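Local coordinates for pollen-specific leucine-rich repeat extensin-like protein 1 (PDB 6TME) that probably binds a secreted signalling peptide through its leucine-rich repeats and joins it to the pollen cell wall through an extensin-like part, at residues D98-D103 with L120-S125; F145-N150 with R172-E177. All blocks are in the same frame, centred on the assembly; numbering follows the deposited sequence.

Overall arrangement
Interaction 1 and interaction 2 lie in series along the chain: the loop of interaction 1 is complete before that of interaction 2 begins. After helix 43-56, strand 92-98 runs into the loop 98-103, and after strand 105-106 the chain returns as strand 120-122 beside it, closing interaction 1. The next strand, 144-146, packs beside 120-122 in the leucine-rich repeat solenoid; from its end the chain winds once more and returns as 172-177, closing interaction 2. The two contacts neither nest nor cross. They touch where Asn124 meets Ser148, near the side that faces the chain of another protein, and at an interior link between Val123 and Asn150.

Interaction 1. Residues D98-D103 with L120-S125; sequences DLNHAD and LFHVNS
Asp98 and His122 form a parallel beta bridge between two successive turns of a leucine-rich repeat solenoid, and beyond it both segments run on as loops. The tightly packed part lies at this end. Leu99 N gives a hydrogen bond to His122 O at 2.8 Å, while beside it Leu99 CB rests 4.1 Å from Val123 CG1; leucine and valine suit this inner side, where both also meet Trp54 of helix 43-56. Having CG anti to the backbone N (chi1 -169°) brings the Asp98 carboxylate to the edge of the His122 ring, the two planes 79° apart. Its OD2 lies near the ring plane, a weak bond of 3.3 Å from ND1, and has a further partner in the backbone of another protein, while Glu144 takes NE2. Leu120 CD2 lies over the centre of one ring face. Asp98 OD1 closes an Asx turn with Asn100 N, which suits an aspartate at the end of a strand. Asn100 in turn uses its own side chain as a substitute for main chain: OD1 accepts from Asn124 N at 2.7 Å, the donor tilted 30° from the carbonyl plane.

Farther on the main chain stays tightly bonded, but the side chains of His101 and Asp103 touch more lightly. A type II turn from Leu99 to Ala102 puts His101 at positive phi, and its N donates to Asn124 O at 2.6 Å. Asn124 OD1 lies over one face of its ring, offset toward the rim, and NE2 bonds to the backbone of the other protein, which also meets Ser125. Ser125 sets CB 3.8 Å from His101 CD2 and turns its hydroxyl to Asn124 OD1. The last link is Asp103 N to Ser125 O, 3.2 Å long.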
loop_
_atom_site.group_PDB
_atom_site.type_symbol
_atom_site.label_atom_id
_atom_site.label_comp_id
_atom_site.label_asym_id
_atom_site.label_seq_id
_atom_site.Cartn_x
_atom_site.Cartn_y
_atom_site.Cartn_z
ATOM N N ASP A 98 9.108 -12.741 12.791
ATOM C CA ASP A 98 8.568 -11.419 13.076
ATOM C C ASP A 98 9.595 -10.683 13.925
ATOM O O ASP A 98 9.704 -10.940 15.121
ATOM C CB ASP A 98 7.217 -11.475 13.764
ATOM C CG ASP A 98 6.534 -10.107 13.825
ATOM O OD1 ASP A 98 7.234 -9.061 13.759
ATOM O OD2 ASP A 98 5.283 -10.075 13.923
ATOM N N LEU A 99 10.312 -9.754 13.281
ATOM C CA LEU A 99 11.293 -8.867 13.888
ATOM C C LEU A 99 10.870 -7.397 13.769
ATOM O O LEU A 99 11.722 -6.503 13.777
ATOM C CB LEU A 99 12.663 -9.084 13.237
ATOM C CG LEU A 99 13.199 -10.522 13.330
ATOM C CD1 LEU A 99 14.470 -10.754 12.458
ATOM C CD2 LEU A 99 13.460 -10.880 14.802
ATOM N N ASN A 100 9.565 -7.133 13.641
ATOM C CA ASN A 100 9.079 -5.764 13.490
ATOM C C ASN A 100 9.681 -4.857 14.549
ATOM O O ASN A 100 9.667 -5.178 15.739
ATOM C CB ASN A 100 7.549 -5.701 13.574
ATOM C CG ASN A 100 6.883 -6.107 12.297
ATOM O OD1 ASN A 100 7.537 -6.304 11.272
ATOM N ND2 ASN A 100 5.574 -6.252 12.344
ATOM N N HIS A 101 10.262 -3.744 14.088
ATOM C CA HIS A 101 10.789 -2.679 14.941
ATOM C C HIS A 101 12.076 -3.045 15.670
ATOM O O HIS A 101 12.445 -2.349 16.622
ATOM C CB HIS A 101 9.749 -2.230 15.963
ATOM C CG HIS A 101 8.524 -1.651 15.338
ATOM N ND1 HIS A 101 7.363 -2.374 15.172
ATOM C CD2 HIS A 101 8.291 -0.432 14.801
ATOM C CE1 HIS A 101 6.457 -1.615 14.581
ATOM N NE2 HIS A 101 6.996 -0.434 14.343
ATOM N N ALA A 102 12.775 -4.120 15.270
ATOM C CA ALA A 102 14.047 -4.428 15.929
ATOM C C ALA A 102 15.212 -3.566 15.436
ATOM O O ALA A 102 16.283 -3.610 16.042
ATOM C CB ALA A 102 14.387 -5.913 15.769
ATOM N N ASP A 103 15.037 -2.776 14.374
ATOM C CA ASP A 103 16.060 -1.825 13.919
ATOM C C ASP A 103 17.405 -2.497 13.595
ATOM O O ASP A 103 18.468 -1.888 13.751
ATOM C CB ASP A 103 16.253 -0.707 14.948
ATOM C CG ASP A 103 16.985 0.498 14.377
ATOM O OD1 ASP A 103 16.702 0.895 13.226
ATOM O OD2 ASP A 103 17.857 1.049 15.082
ATOM N N LEU A 120 4.828 -16.453 7.131
ATOM C CA LEU A 120 4.704 -15.110 7.663
ATOM C C LEU A 120 6.104 -14.555 7.838
ATOM O O LEU A 120 6.947 -15.176 8.499
ATOM C CB LEU A 120 3.939 -15.135 8.978
ATOM C CG LEU A 120 3.654 -13.850 9.736
ATOM C CD1 LEU A 120 2.371 -14.129 10.476
ATOM C CD2 LEU A 120 4.799 -13.491 10.721
ATOM N N PHE A 121 6.357 -13.393 7.241
ATOM C CA PHE A 121 7.672 -12.760 7.341
ATOM C C PHE A 121 7.463 -11.259 7.559
ATOM O O PHE A 121 7.134 -10.520 6.617
ATOM C CB PHE A 121 8.488 -13.068 6.092
ATOM C CG PHE A 121 9.923 -12.651 6.187
ATOM C CD1 PHE A 121 10.874 -13.494 6.757
ATOM C CD2 PHE A 121 10.326 -11.420 5.704
ATOM C CE1 PHE A 121 12.207 -13.113 6.843
ATOM C CE2 PHE A 121 11.660 -11.037 5.768
ATOM C CZ PHE A 121 12.601 -11.889 6.359
ATOM N N HIS A 122 7.616 -10.816 8.813
ATOM C CA HIS A 122 7.430 -9.416 9.195
ATOM C C HIS A 122 8.767 -8.855 9.669
ATOM O O HIS A 122 9.267 -9.267 10.720
ATOM C CB HIS A 122 6.380 -9.275 10.303
ATOM C CG HIS A 122 5.020 -9.790 9.936
ATOM N ND1 HIS A 122 4.018 -9.968 10.869
ATOM C CD2 HIS A 122 4.492 -10.167 8.744
ATOM C CE1 HIS A 122 2.939 -10.445 10.271
ATOM N NE2 HIS A 122 3.204 -10.583 8.983
ATOM N N VAL A 123 9.354 -7.925 8.910
ATOM C CA VAL A 123 10.568 -7.242 9.366
ATOM C C VAL A 123 10.437 -5.731 9.194
ATOM O O VAL A 123 11.419 -5.045 8.895
ATOM C CB VAL A 123 11.848 -7.781 8.672
ATOM C CG1 VAL A 123 12.149 -9.254 9.138
ATOM C CG2 VAL A 123 11.745 -7.721 7.168
ATOM N N ASN A 124 9.240 -5.195 9.452
ATOM C CA ASN A 124 9.035 -3.752 9.396
ATOM C C ASN A 124 9.984 -3.006 10.321
ATOM O O ASN A 124 10.217 -3.413 11.466
ATOM C CB ASN A 124 7.606 -3.370 9.765
ATOM C CG ASN A 124 7.448 -1.835 9.964
ATOM O OD1 ASN A 124 7.723 -1.309 11.032
ATOM N ND2 ASN A 124 7.057 -1.129 8.911
ATOM N N SER A 125 10.508 -1.886 9.815
ATOM C CA SER A 125 11.342 -0.957 10.584
ATOM C C SER A 125 12.594 -1.646 11.122
ATOM O O SER A 125 12.873 -1.646 12.321
ATOM C CB SER A 125 10.547 -0.302 11.722
ATOM O OG SER A 125 9.468 0.479 11.209
#

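Interaction 2. Residues F145-N150 with R172-E177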
loop_
_atom_site.group_PDB
_atom_site.type_symbol
_atom_site.label_atom_id
_atom_site.label_comp_id
_atom_site.label_asym_id
_atom_site.label_seq_id
_atom_site.Cartn_x
_atom_site.Cartn_y
_atom_site.Cartn_z
ATOM N N PHE A 145 4.319 -10.925 3.341
ATOM C CA PHE A 145 5.716 -10.542 3.254
ATOM C C PHE A 145 5.774 -9.046 3.473
ATOM O O PHE A 145 5.237 -8.278 2.669
ATOM C CB PHE A 145 6.285 -10.912 1.883
ATOM C CG PHE A 145 7.765 -10.904 1.823
ATOM C CD1 PHE A 145 8.506 -11.945 2.399
ATOM C CD2 PHE A 145 8.435 -9.884 1.144
ATOM C CE1 PHE A 145 9.901 -11.944 2.328
ATOM C CE2 PHE A 145 9.829 -9.873 1.069
ATOM C CZ PHE A 145 10.565 -10.897 1.662
ATOM N N ASP A 146 6.400 -8.629 4.559
ATOM C CA ASP A 146 6.401 -7.224 4.944
ATOM C C ASP A 146 7.856 -6.855 5.184
ATOM O O ASP A 146 8.416 -7.187 6.238
ATOM C CB ASP A 146 5.535 -6.977 6.179
ATOM C CG ASP A 146 5.518 -5.502 6.615
ATOM O OD1 ASP A 146 6.015 -4.630 5.859
ATOM O OD2 ASP A 146 5.010 -5.224 7.729
ATOM N N VAL A 147 8.466 -6.208 4.193
ATOM C CA VAL A 147 9.793 -5.631 4.346
ATOM C C VAL A 147 9.731 -4.102 4.396
ATOM O O VAL A 147 10.716 -3.429 4.110
ATOM C CB VAL A 147 10.748 -6.137 3.251
ATOM C CG1 VAL A 147 11.018 -7.673 3.451
ATOM C CG2 VAL A 147 10.196 -5.858 1.850
ATOM N N SER A 148 8.592 -3.539 4.801
ATOM C CA SER A 148 8.435 -2.088 4.810
ATOM C C SER A 148 9.449 -1.415 5.737
ATOM O O SER A 148 9.810 -1.948 6.793
ATOM C CB SER A 148 7.014 -1.715 5.230
ATOM O OG SER A 148 6.717 -2.183 6.533
ATOM N N ASN A 149 9.932 -0.246 5.310
ATOM C CA ASN A 149 10.769 0.643 6.121
ATOM C C ASN A 149 12.110 -0.007 6.461
ATOM O O ASN A 149 12.488 -0.170 7.624
ATOM C CB ASN A 149 10.042 1.102 7.393
ATOM C CG ASN A 149 10.801 2.187 8.115
ATOM O OD1 ASN A 149 11.629 2.889 7.508
ATOM N ND2 ASN A 149 10.550 2.331 9.406
ATOM N N ASN A 150 12.839 -0.356 5.411
ATOM C CA ASN A 150 14.153 -0.964 5.554
ATOM C C ASN A 150 15.113 -0.207 4.637
ATOM O O ASN A 150 14.872 0.943 4.244
ATOM C CB ASN A 150 14.054 -2.465 5.260
ATOM C CG ASN A 150 13.779 -3.278 6.513
ATOM O OD1 ASN A 150 14.687 -3.521 7.300
ATOM N ND2 ASN A 150 12.527 -3.695 6.707
ATOM N N ARG A 172 6.882 -0.927 0.952
ATOM C CA ARG A 172 6.887 0.523 1.069
ATOM C C ARG A 172 8.078 0.994 1.904
ATOM O O ARG A 172 8.609 0.265 2.756
ATOM C CB ARG A 172 5.556 1.003 1.685
ATOM C CG ARG A 172 5.455 0.783 3.202
ATOM C CD ARG A 172 4.042 0.828 3.812
ATOM N NE ARG A 172 4.126 0.141 5.102
ATOM C CZ ARG A 172 4.257 0.733 6.290
ATOM N NH1 ARG A 172 4.241 2.070 6.420
ATOM N NH2 ARG A 172 4.403 -0.024 7.368
ATOM N N TYR A 173 8.530 2.216 1.610
ATOM C CA TYR A 173 9.563 2.908 2.385
ATOM C C TYR A 173 10.921 2.212 2.275
ATOM O O TYR A 173 11.618 1.988 3.268
ATOM C CB TYR A 173 9.141 3.064 3.847
ATOM C CG TYR A 173 8.382 4.331 4.061
ATOM C CD1 TYR A 173 9.025 5.575 4.020
ATOM C CD2 TYR A 173 7.013 4.300 4.275
ATOM C CE1 TYR A 173 8.299 6.766 4.207
ATOM C CE2 TYR A 173 6.297 5.451 4.474
ATOM C CZ TYR A 173 6.941 6.683 4.431
ATOM O OH TYR A 173 6.188 7.800 4.625
ATOM N N ASN A 174 11.287 1.861 1.049
ATOM C CA ASN A 174 12.606 1.329 0.763
ATOM C C ASN A 174 13.162 2.197 -0.363
ATOM O O ASN A 174 12.757 3.346 -0.548
ATOM C CB ASN A 174 12.539 -0.156 0.411
ATOM C CG ASN A 174 12.363 -1.030 1.627
ATOM O OD1 ASN A 174 13.293 -1.205 2.413
ATOM N ND2 ASN A 174 11.175 -1.612 1.777
ATOM N N ASP A 175 14.103 1.654 -1.122
ATOM C CA ASP A 175 14.676 2.328 -2.271
ATOM C C ASP A 175 14.580 1.433 -3.496
ATOM O O ASP A 175 15.523 1.321 -4.284
ATOM C CB ASP A 175 16.122 2.735 -1.997
ATOM C CG ASP A 175 16.678 3.686 -3.058
ATOM O OD1 ASP A 175 15.886 4.286 -3.804
ATOM O OD2 ASP A 175 17.916 3.800 -3.175
ATOM N N PHE A 176 13.450 0.747 -3.652
ATOM C CA PHE A 176 13.173 0.067 -4.909
ATOM C C PHE A 176 12.915 1.089 -6.019
ATOM O O PHE A 176 12.426 2.199 -5.775
ATOM C CB PHE A 176 11.986 -0.881 -4.752
ATOM C CG PHE A 176 12.248 -2.028 -3.804
ATOM C CD1 PHE A 176 13.180 -3.014 -4.127
ATOM C CD2 PHE A 176 11.570 -2.121 -2.597
ATOM C CE1 PHE A 176 13.426 -4.061 -3.264
ATOM C CE2 PHE A 176 11.817 -3.164 -1.720
ATOM C CZ PHE A 176 12.740 -4.136 -2.054
ATOM N N GLU A 177 13.257 0.719 -7.249
ATOM C CA GLU A 177 13.219 1.700 -8.330
ATOM C C GLU A 177 13.023 0.992 -9.663
ATOM O O GLU A 177 12.989 -0.240 -9.745
ATOM C CB GLU A 177 14.498 2.536 -8.326
ATOM C CG GLU A 177 15.741 1.696 -8.484
ATOM C CD GLU A 177 16.093 1.451 -9.941
ATOM O OE1 GLU A 177 16.161 2.452 -10.702
ATOM O OE2 GLU A 177 16.269 0.259 -10.314
HETATM O O HOH W 1 3.484 -3.156 7.165
HETATM O O HOH W 2 13.128 3.548 5.071
#
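The asparagine ladder of leucine-rich repeats joins Val147 and Asn150 to Asn174 of the following turn. Asn174 ND2 donates to Val147 O at 3.0 Å in an almost perfectly straight bond, and also serves Ile171 O. Asn150 ND2 reaches the same Val147 oxygen at 3.2 Å from the opposite face of its plane while bonding Val123 O, so the buried carbonyl is gripped by two amides. An asparagine suits each rung because its amide offers both donor and acceptor: Asn174 OD1 takes Phe152 N and, weakly, Asn150 N.

Main-chain bonds run alongside. Asn149 N donates to Arg172 O at 2.9 Å. Asn149 adopts positive phi, which asparagine tolerates well; Tyr173 takes the same backbone shape, its CB packing on Asn149 CA and its OH bonding the backbone of another protein. Next to them Arg172 lays its chain, extended from CG to NE, along Ser148, whose CB lies 3.4 Å from NE. NE forms a salt bridge with Asp170, and NH1 meets the other protein's backbone. A small residue with a hydroxyl suits position 148: CB lets Arg172 lie alongside, and OG (chi1 61°) donates to the syn lone pair of Asp146 OD1 at 2.6 Å and takes Asn124 ND2, while Ser148 N closes an Asx turn on Asp146 OD1. A water links Asp146 OD2 to Arg172 NH2. Asparagines repeated turn after turn, bonding main-chain groups, typify the leucine-rich repeat solenoid.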